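Local coordinates for protein sugar kinase, pfkB family (Thermotoga maritima, PDB 2AJR) that probably phosphorylates a sugar phosphate with ATP, possibly as a 1-phosphofructokinase of the ribokinase-like PfkB family, at residues F180-P185 against D204-H209; N199-D204 against E232-S237. All blocks are in the same frame, centred on the assembly; numbering follows the deposited sequence.

Contact 1. Residues F180-P185 against D204-H209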
ATOM      1  N   PHE A 180     -13.636   3.917 -28.466  1.00 35.03           N
ATOM      2  CA  PHE A 180     -13.253   2.600 -27.899  1.00 34.76           C
ATOM      3  C   PHE A 180     -13.708   2.543 -26.441  1.00 34.68           C
ATOM      4  O   PHE A 180     -13.435   3.488 -25.692  1.00 34.46           O
ATOM      5  CB  PHE A 180     -11.731   2.435 -27.865  1.00 34.43           C
ATOM      6  CG  PHE A 180     -11.069   2.435 -29.207  1.00 37.03           C
ATOM      7  CD1 PHE A 180     -10.857   3.627 -29.893  1.00 36.92           C
ATOM      8  CD2 PHE A 180     -10.605   1.248 -29.767  1.00 39.11           C
ATOM      9  CE1 PHE A 180     -10.214   3.633 -31.134  1.00 38.85           C
ATOM     10  CE2 PHE A 180      -9.955   1.248 -31.004  1.00 38.71           C
ATOM     11  CZ  PHE A 180      -9.763   2.446 -31.689  1.00 33.84           C
ATOM     12  N   VAL A 181     -14.355   1.455 -26.018  1.00 35.06           N
ATOM     13  CA  VAL A 181     -14.671   1.281 -24.596  1.00 35.32           C
ATOM     14  C   VAL A 181     -14.204  -0.064 -24.062  1.00 36.17           C
ATOM     15  O   VAL A 181     -14.414  -1.087 -24.701  1.00 35.82           O
ATOM     16  CB  VAL A 181     -16.180   1.417 -24.325  1.00 36.42           C
ATOM     17  CG1 VAL A 181     -16.483   1.026 -22.893  1.00 35.03           C
ATOM     18  CG2 VAL A 181     -16.655   2.833 -24.603  1.00 32.46           C
ATOM     19  N   GLU A 182     -13.568  -0.052 -22.889  1.00 38.86           N
ATOM     20  CA  GLU A 182     -13.304  -1.280 -22.111  1.00 40.92           C
ATOM     21  C   GLU A 182     -13.851  -1.105 -20.690  1.00 39.31           C
ATOM     22  O   GLU A 182     -13.246  -0.418 -19.884  1.00 40.99           O
ATOM     23  CB  GLU A 182     -11.797  -1.647 -22.080  1.00 38.92           C
ATOM     24  CG  GLU A 182     -11.492  -2.968 -21.293  1.00 43.49           C
ATOM     25  CD  GLU A 182      -9.992  -3.320 -21.153  1.00 47.87           C
ATOM     26  OE1 GLU A 182      -9.126  -2.409 -21.140  1.00 64.33           O
ATOM     27  OE2 GLU A 182      -9.688  -4.531 -21.051  1.00 63.71           O
ATOM     28  N   GLN A 183     -14.990  -1.718 -20.377  1.00 38.81           N
ATOM     29  CA  GLN A 183     -15.590  -1.591 -19.044  1.00 39.02           C
ATOM     30  C   GLN A 183     -16.317  -2.853 -18.644  1.00 37.45           C
ATOM     31  O   GLN A 183     -16.601  -3.688 -19.477  1.00 39.32           O
ATOM     32  CB  GLN A 183     -16.549  -0.402 -18.991  1.00 36.46           C
ATOM     33  CG  GLN A 183     -15.810   0.925 -19.082  1.00 43.98           C
ATOM     34  CD  GLN A 183     -16.683   2.159 -18.849  1.00 43.34           C
ATOM     35  OE1 GLN A 183     -17.714   2.337 -19.488  1.00 44.49           O
ATOM     36  NE2 GLN A 183     -16.234   3.040 -17.951  1.00 52.35           N
ATOM     37  N   THR A 184     -16.625  -2.973 -17.359  1.00 36.96           N
ATOM     38  CA  THR A 184     -17.322  -4.130 -16.827  1.00 36.58           C
ATOM     39  C   THR A 184     -18.774  -4.157 -17.333  1.00 38.23           C
ATOM     40  O   THR A 184     -19.315  -3.126 -17.763  1.00 38.00           O
ATOM     41  CB  THR A 184     -17.295  -4.144 -15.273  1.00 36.39           C
ATOM     42  OG1 THR A 184     -18.033  -3.020 -14.764  1.00 39.26           O
ATOM     43  CG2 THR A 184     -15.840  -4.108 -14.746  1.00 25.32           C
ATOM     44  N   PRO A 185     -19.403  -5.344 -17.313  1.00 38.36           N
ATOM     45  CA  PRO A 185     -20.759  -5.503 -17.835  1.00 39.53           C
ATOM     46  C   PRO A 185     -21.752  -4.482 -17.303  1.00 41.09           C
ATOM     47  O   PRO A 185     -22.508  -3.889 -18.076  1.00 41.32           O
ATOM     48  CB  PRO A 185     -21.137  -6.907 -17.370  1.00 39.58           C
ATOM     49  CG  PRO A 185     -19.849  -7.620 -17.360  1.00 39.93           C
ATOM     50  CD  PRO A 185     -18.855  -6.630 -16.851  1.00 37.23           C
ATOM     51  N   ASP A 204     -14.734  -5.969 -19.992  1.00 36.39           N
ATOM     52  CA  ASP A 204     -13.877  -6.460 -18.947  1.00 37.95           C
ATOM     53  C   ASP A 204     -14.667  -7.487 -18.160  1.00 38.31           C
ATOM     54  O   ASP A 204     -15.566  -7.139 -17.412  1.00 39.53           O
ATOM     55  CB  ASP A 204     -13.463  -5.318 -18.033  1.00 37.56           C
ATOM     56  CG  ASP A 204     -12.605  -5.781 -16.873  1.00 43.18           C
ATOM     57  OD1 ASP A 204     -12.154  -6.963 -16.864  1.00 40.38           O
ATOM     58  OD2 ASP A 204     -12.371  -4.942 -15.979  1.00 44.22           O
ATOM     59  N   LEU A 205     -14.316  -8.754 -18.321  1.00 38.60           N
ATOM     60  CA  LEU A 205     -15.084  -9.817 -17.731  1.00 38.42           C
ATOM     61  C   LEU A 205     -14.454 -10.368 -16.479  1.00 41.18           C
ATOM     62  O   LEU A 205     -15.047 -11.242 -15.850  1.00 40.92           O
ATOM     63  CB  LEU A 205     -15.290 -10.919 -18.750  1.00 37.78           C
ATOM     64  CG  LEU A 205     -16.107 -10.504 -19.969  1.00 37.28           C
ATOM     65  CD1 LEU A 205     -16.078 -11.617 -21.001  1.00 38.34           C
ATOM     66  CD2 LEU A 205     -17.550 -10.139 -19.573  1.00 36.09           C
ATOM     67  N   ARG A 206     -13.297  -9.836 -16.083  1.00 42.89           N
ATOM     68  CA  ARG A 206     -12.614 -10.283 -14.869  1.00 47.56           C
ATOM     69  C   ARG A 206     -13.514 -10.267 -13.644  1.00 47.07           C
ATOM     70  O   ARG A 206     -14.044  -9.221 -13.254  1.00 45.01           O
ATOM     71  CB  ARG A 206     -11.367  -9.424 -14.573  1.00 49.08           C
ATOM     72  CG  ARG A 206     -10.048 -10.137 -14.870  1.00 55.95           C
ATOM     73  CD  ARG A 206      -8.865  -9.159 -15.049  1.00 58.28           C
ATOM     74  NE  ARG A 206      -8.861  -8.549 -16.390  1.00 68.78           N
ATOM     75  CZ  ARG A 206      -9.024  -7.248 -16.666  1.00 72.97           C
ATOM     76  NH1 ARG A 206      -9.203  -6.334 -15.699  1.00 75.04           N
ATOM     77  NH2 ARG A 206      -9.002  -6.852 -17.945  1.00 71.31           N
ATOM     78  N   GLY A 207     -13.654 -11.434 -13.028  1.00 49.48           N
ATOM     79  CA  GLY A 207     -14.419 -11.590 -11.792  1.00 51.06           C
ATOM     80  C   GLY A 207     -15.922 -11.466 -11.954  1.00 51.69           C
ATOM     81  O   GLY A 207     -16.626 -11.207 -10.976  1.00 52.31           O
ATOM     82  N   ASN A 208     -16.416 -11.647 -13.182  1.00 51.85           N
ATOM     83  CA  ASN A 208     -17.839 -11.478 -13.460  1.00 50.17           C
ATOM     84  C   ASN A 208     -18.648 -12.724 -13.160  1.00 49.54           C
ATOM     85  O   ASN A 208     -18.300 -13.815 -13.582  1.00 45.14           O
ATOM     86  CB  ASN A 208     -18.105 -11.074 -14.907  1.00 47.97           C
ATOM     87  CG  ASN A 208     -19.577 -10.790 -15.154  1.00 44.84           C
ATOM     88  OD1 ASN A 208     -20.125  -9.803 -14.663  1.00 51.32           O
ATOM     89  ND2 ASN A 208     -20.234 -11.676 -15.872  1.00 32.39           N
ATOM     90  N   HIS A 209     -19.747 -12.511 -12.447  1.00 51.91           N
ATOM     91  CA  HIS A 209     -20.718 -13.557 -12.110  1.00 53.81           C
ATOM     92  C   HIS A 209     -22.127 -13.245 -12.666  1.00 52.80           C
ATOM     93  O   HIS A 209     -22.935 -14.137 -12.778  1.00 53.30           O
ATOM     94  CB  HIS A 209     -20.769 -13.740 -10.583  1.00 54.90           C
ATOM     95  CG  HIS A 209     -20.658 -12.451  -9.824  1.00 62.17           C
ATOM     96  ND1 HIS A 209     -19.561 -12.130  -9.050  1.00 69.96           N
ATOM     97  CD2 HIS A 209     -21.479 -11.371  -9.774  1.00 67.38           C
ATOM     98  CE1 HIS A 209     -19.724 -10.923  -8.536  1.00 71.23           C
ATOM     99  NE2 HIS A 209     -20.878 -10.438  -8.962  1.00 70.46           N
TER
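With CG trans to the backbone N (chi1 -178°) and the chain beyond it extended, E182 carries its carboxylate out to R206, whose own chain turns back at chi3 (-79°) to meet it. E182 OE2 lies at the edge of the guanidinium, in its plane, but 3.9 Å from R206 NH2, a long salt bridge; the two flat groups stand nearly perpendicular. D204 OD1 sits over the centre of one guanidinium face, 3.2 Å from R206 NH1, so charge rather than an N-H joins this pair, and the same oxygen accepts R206 N in an Asx turn. The arginine thus stands between two acids, probably offsetting their mutual repulsion. The stronger partner of E182 is K53, whose NZ makes a salt bridge with E182 OE1.

One backbone hydrogen bond, D204 N to Q183 O (3.0 Å, almost straight), joins the segments. One residue on, T184 CA gives a CA-H...O contact to D204 O, and T184 CG2 runs alongside the D204 carboxylate. The P185 ring packs against D204 and the turn that follows it: CD lies 3.4 Å from D204 O, CG 3.5 Å from N208 OD1 and 4.1 Å from L205 CD2. A glycine in place of P185 would probably open a gap beside N208 and leave L205 CD2 without its apolar partner across the contact.

L205 to N208 form a type II turn, closed by N208 N to L205 O, while N208 ND2 bonds to A210 O. The contact lies where strand 178-182 gives way to helix 185-193, with E182 reaching V276 of helix 271-286 and P185 touching F212 in the loop leading to helix 220-233.

Contact 2. Residues N199-D204 against E232-S237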
ATOM      1  N   ASN A 199     -17.795   2.383 -30.997  1.00 33.05           N
ATOM      2  CA  ASN A 199     -17.347   1.778 -32.242  1.00 34.14           C
ATOM      3  C   ASN A 199     -16.655   0.428 -32.005  1.00 35.01           C
ATOM      4  O   ASN A 199     -16.881  -0.533 -32.759  1.00 36.15           O
ATOM      5  CB  ASN A 199     -16.409   2.729 -32.959  1.00 32.70           C
ATOM      6  CG  ASN A 199     -17.093   4.004 -33.340  1.00 35.28           C
ATOM      7  OD1 ASN A 199     -17.085   4.987 -32.586  1.00 32.11           O
ATOM      8  ND2 ASN A 199     -17.749   3.984 -34.491  1.00 30.52           N
ATOM      9  N   VAL A 200     -15.817   0.390 -30.965  1.00 33.76           N
ATOM     10  CA  VAL A 200     -15.070  -0.792 -30.546  1.00 33.62           C
ATOM     11  C   VAL A 200     -15.320  -1.038 -29.058  1.00 32.68           C
ATOM     12  O   VAL A 200     -15.062  -0.171 -28.235  1.00 32.04           O
ATOM     13  CB  VAL A 200     -13.548  -0.598 -30.721  1.00 34.52           C
ATOM     14  CG1 VAL A 200     -12.806  -1.856 -30.267  1.00 29.87           C
ATOM     15  CG2 VAL A 200     -13.206  -0.242 -32.159  1.00 30.31           C
ATOM     16  N   VAL A 201     -15.840  -2.208 -28.723  1.00 32.25           N
ATOM     17  CA  VAL A 201     -16.104  -2.561 -27.332  1.00 33.09           C
ATOM     18  C   VAL A 201     -15.268  -3.783 -26.956  1.00 33.98           C
ATOM     19  O   VAL A 201     -15.142  -4.737 -27.732  1.00 35.63           O
ATOM     20  CB  VAL A 201     -17.620  -2.808 -27.058  1.00 33.71           C
ATOM     21  CG1 VAL A 201     -18.181  -4.008 -27.888  1.00 32.37           C
ATOM     22  CG2 VAL A 201     -17.859  -3.016 -25.579  1.00 32.68           C
ATOM     23  N   LYS A 202     -14.658  -3.730 -25.782  1.00 34.69           N
ATOM     24  CA  LYS A 202     -13.921  -4.868 -25.239  1.00 35.72           C
ATOM     25  C   LYS A 202     -14.330  -5.003 -23.778  1.00 34.19           C
ATOM     26  O   LYS A 202     -13.797  -4.333 -22.917  1.00 35.66           O
ATOM     27  CB  LYS A 202     -12.406  -4.670 -25.402  1.00 36.29           C
ATOM     28  CG  LYS A 202     -11.579  -5.710 -24.696  1.00 37.25           C
ATOM     29  CD  LYS A 202     -10.285  -6.002 -25.402  1.00 38.44           C
ATOM     30  CE  LYS A 202      -9.324  -6.750 -24.472  1.00 42.78           C
ATOM     31  NZ  LYS A 202      -9.864  -8.070 -24.102  1.00 45.07           N
ATOM     32  N   PRO A 203     -15.326  -5.834 -23.506  1.00 34.49           N
ATOM     33  CA  PRO A 203     -15.803  -5.906 -22.146  1.00 35.03           C
ATOM     34  C   PRO A 203     -14.757  -6.488 -21.211  1.00 36.13           C
ATOM     35  O   PRO A 203     -13.990  -7.365 -21.607  1.00 35.36           O
ATOM     36  CB  PRO A 203     -17.007  -6.842 -22.232  1.00 32.54           C
ATOM     37  CG  PRO A 203     -17.308  -6.974 -23.652  1.00 35.70           C
ATOM     38  CD  PRO A 203     -16.066  -6.742 -24.393  1.00 36.65           C
ATOM     39  N   ASP A 204     -14.734  -5.969 -19.992  1.00 36.39           N
ATOM     40  CA  ASP A 204     -13.877  -6.460 -18.947  1.00 37.95           C
ATOM     41  C   ASP A 204     -14.667  -7.487 -18.160  1.00 38.31           C
ATOM     42  O   ASP A 204     -15.566  -7.139 -17.412  1.00 39.53           O
ATOM     43  CB  ASP A 204     -13.463  -5.318 -18.033  1.00 37.56           C
ATOM     44  CG  ASP A 204     -12.605  -5.781 -16.873  1.00 43.18           C
ATOM     45  OD1 ASP A 204     -12.154  -6.963 -16.864  1.00 40.38           O
ATOM     46  OD2 ASP A 204     -12.371  -4.942 -15.979  1.00 44.22           O
ATOM     47  N   GLU A 232     -24.055  -5.959 -33.044  1.00 37.51           N
ATOM     48  CA  GLU A 232     -25.251  -5.368 -33.652  1.00 40.43           C
ATOM     49  C   GLU A 232     -25.210  -3.830 -33.593  1.00 42.04           C
ATOM     50  O   GLU A 232     -25.585  -3.149 -34.546  1.00 42.55           O
ATOM     51  CB  GLU A 232     -26.523  -5.873 -32.969  1.00 40.02           C
ATOM     52  CG  GLU A 232     -26.940  -7.285 -33.395  1.00 43.13           C
ATOM     53  CD  GLU A 232     -27.944  -7.949 -32.440  1.00 43.91           C
ATOM     54  OE1 GLU A 232     -28.531  -7.249 -31.576  1.00 55.93           O
ATOM     55  OE2 GLU A 232     -28.147  -9.181 -32.554  1.00 50.44           O
ATOM     56  N   LYS A 233     -24.740  -3.290 -32.475  1.00 42.10           N
ATOM     57  CA  LYS A 233     -24.781  -1.856 -32.249  1.00 41.88           C
ATOM     58  C   LYS A 233     -23.386  -1.200 -32.369  1.00 41.28           C
ATOM     59  O   LYS A 233     -23.284  -0.008 -32.647  1.00 41.39           O
ATOM     60  CB  LYS A 233     -25.425  -1.596 -30.877  1.00 44.03           C
ATOM     61  CG  LYS A 233     -26.851  -2.193 -30.723  1.00 44.49           C
ATOM     62  CD  LYS A 233     -27.255  -2.367 -29.249  1.00 42.53           C
ATOM     63  N   SER A 234     -22.327  -1.983 -32.160  1.00 39.87           N
ATOM     64  CA  SER A 234     -20.946  -1.535 -32.331  1.00 38.85           C
ATOM     65  C   SER A 234     -20.355  -2.225 -33.541  1.00 37.08           C
ATOM     66  O   SER A 234     -20.757  -3.328 -33.880  1.00 37.71           O
ATOM     67  CB  SER A 234     -20.108  -1.897 -31.109  1.00 38.22           C
ATOM     68  OG  SER A 234     -20.560  -1.219 -29.952  1.00 39.66           O
ATOM     69  N   GLN A 235     -19.374  -1.594 -34.172  1.00 36.20           N
ATOM     70  CA  GLN A 235     -18.752  -2.161 -35.371  1.00 33.86           C
ATOM     71  C   GLN A 235     -17.852  -3.346 -35.052  1.00 34.85           C
ATOM     72  O   GLN A 235     -17.698  -4.247 -35.877  1.00 35.12           O
ATOM     73  CB  GLN A 235     -17.941  -1.107 -36.114  1.00 34.04           C
ATOM     74  CG  GLN A 235     -18.752   0.099 -36.554  1.00 33.36           C
ATOM     75  CD  GLN A 235     -17.905   1.113 -37.257  1.00 33.20           C
ATOM     76  OE1 GLN A 235     -17.164   1.864 -36.627  1.00 32.65           O
ATOM     77  NE2 GLN A 235     -17.987   1.134 -38.573  1.00 33.52           N
ATOM     78  N   VAL A 236     -17.235  -3.354 -33.870  1.00 34.59           N
ATOM     79  CA  VAL A 236     -16.432  -4.511 -33.485  1.00 33.60           C
ATOM     80  C   VAL A 236     -16.483  -4.742 -31.984  1.00 34.74           C
ATOM     81  O   VAL A 236     -16.435  -3.796 -31.196  1.00 36.11           O
ATOM     82  CB  VAL A 236     -14.972  -4.389 -33.997  1.00 32.91           C
ATOM     83  CG1 VAL A 236     -14.254  -3.261 -33.304  1.00 28.51           C
ATOM     84  CG2 VAL A 236     -14.224  -5.722 -33.850  1.00 27.99           C
ATOM     85  N   SER A 237     -16.622  -6.010 -31.608  1.00 34.41           N
ATOM     86  CA  SER A 237     -16.581  -6.420 -30.223  1.00 34.59           C
ATOM     87  C   SER A 237     -15.440  -7.406 -30.050  1.00 33.82           C
ATOM     88  O   SER A 237     -15.218  -8.242 -30.912  1.00 33.77           O
ATOM     89  CB  SER A 237     -17.910  -7.050 -29.814  1.00 35.31           C
ATOM     90  OG  SER A 237     -18.206  -8.203 -30.571  1.00 36.55           O
TER
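N199 O receives two backbone N-H groups: V236 N at 3.1 Å, and Q235 N through a weak, bent bond. Beside them the N199 and Q235 side chains run the same way, and N199 ND2 donates to Q235 OE1 (3.1 Å), the donor standing above the Q235 carbonyl plane and the amides turned 65° apart. V201 N to V236 O (3.0 Å) continues the parallel ladder. On one face of the sheet V236 CG1 fits against both methyls of V200; on the other, V201 CG1, held between its own N and carbonyl carbon (chi1 62°), rests 3.6 Å from S237 CB.

The next shell fixes these groups. N199 OD1 accepts V179 N from strand 178-182, which probably keeps the amide turned with its NH2 toward Q235. S234 OG bonds to P198 O and Y192 OH, and S237 OG to A227 O in helix 220-233. L230 of that helix covers V201 and S237, while F178 and F180 of strand 178-182 touch V200.

This is the strand pairing of a right-handed beta-alpha-beta crossover: the buried N199 O, N199 amide and S234 and S237 hydroxyls each have hydrogen-bond partners, while the valines supply apolar packing.

From the N terminus, strand 178-182 comes first, followed by helix 185-193 and strand 200-201. Contact 1 closes this excursion by bringing 204-209 back to 180-185; contact 2 closes the next, through helix 220-233, by bringing 232-237 back to 199-204. The two loops cross rather than nest, since 199-204 lies inside the first closure and 204-209 inside the second, and D204 belongs to both. Strand 200-201 is the middle member, with V181 N facing V200 O and V181 O facing K202 N, both probable hydrogen bonds. Together with these bonds, the contacts tie three consecutive parallel strands of the large central sheet to the loop beyond 200-201.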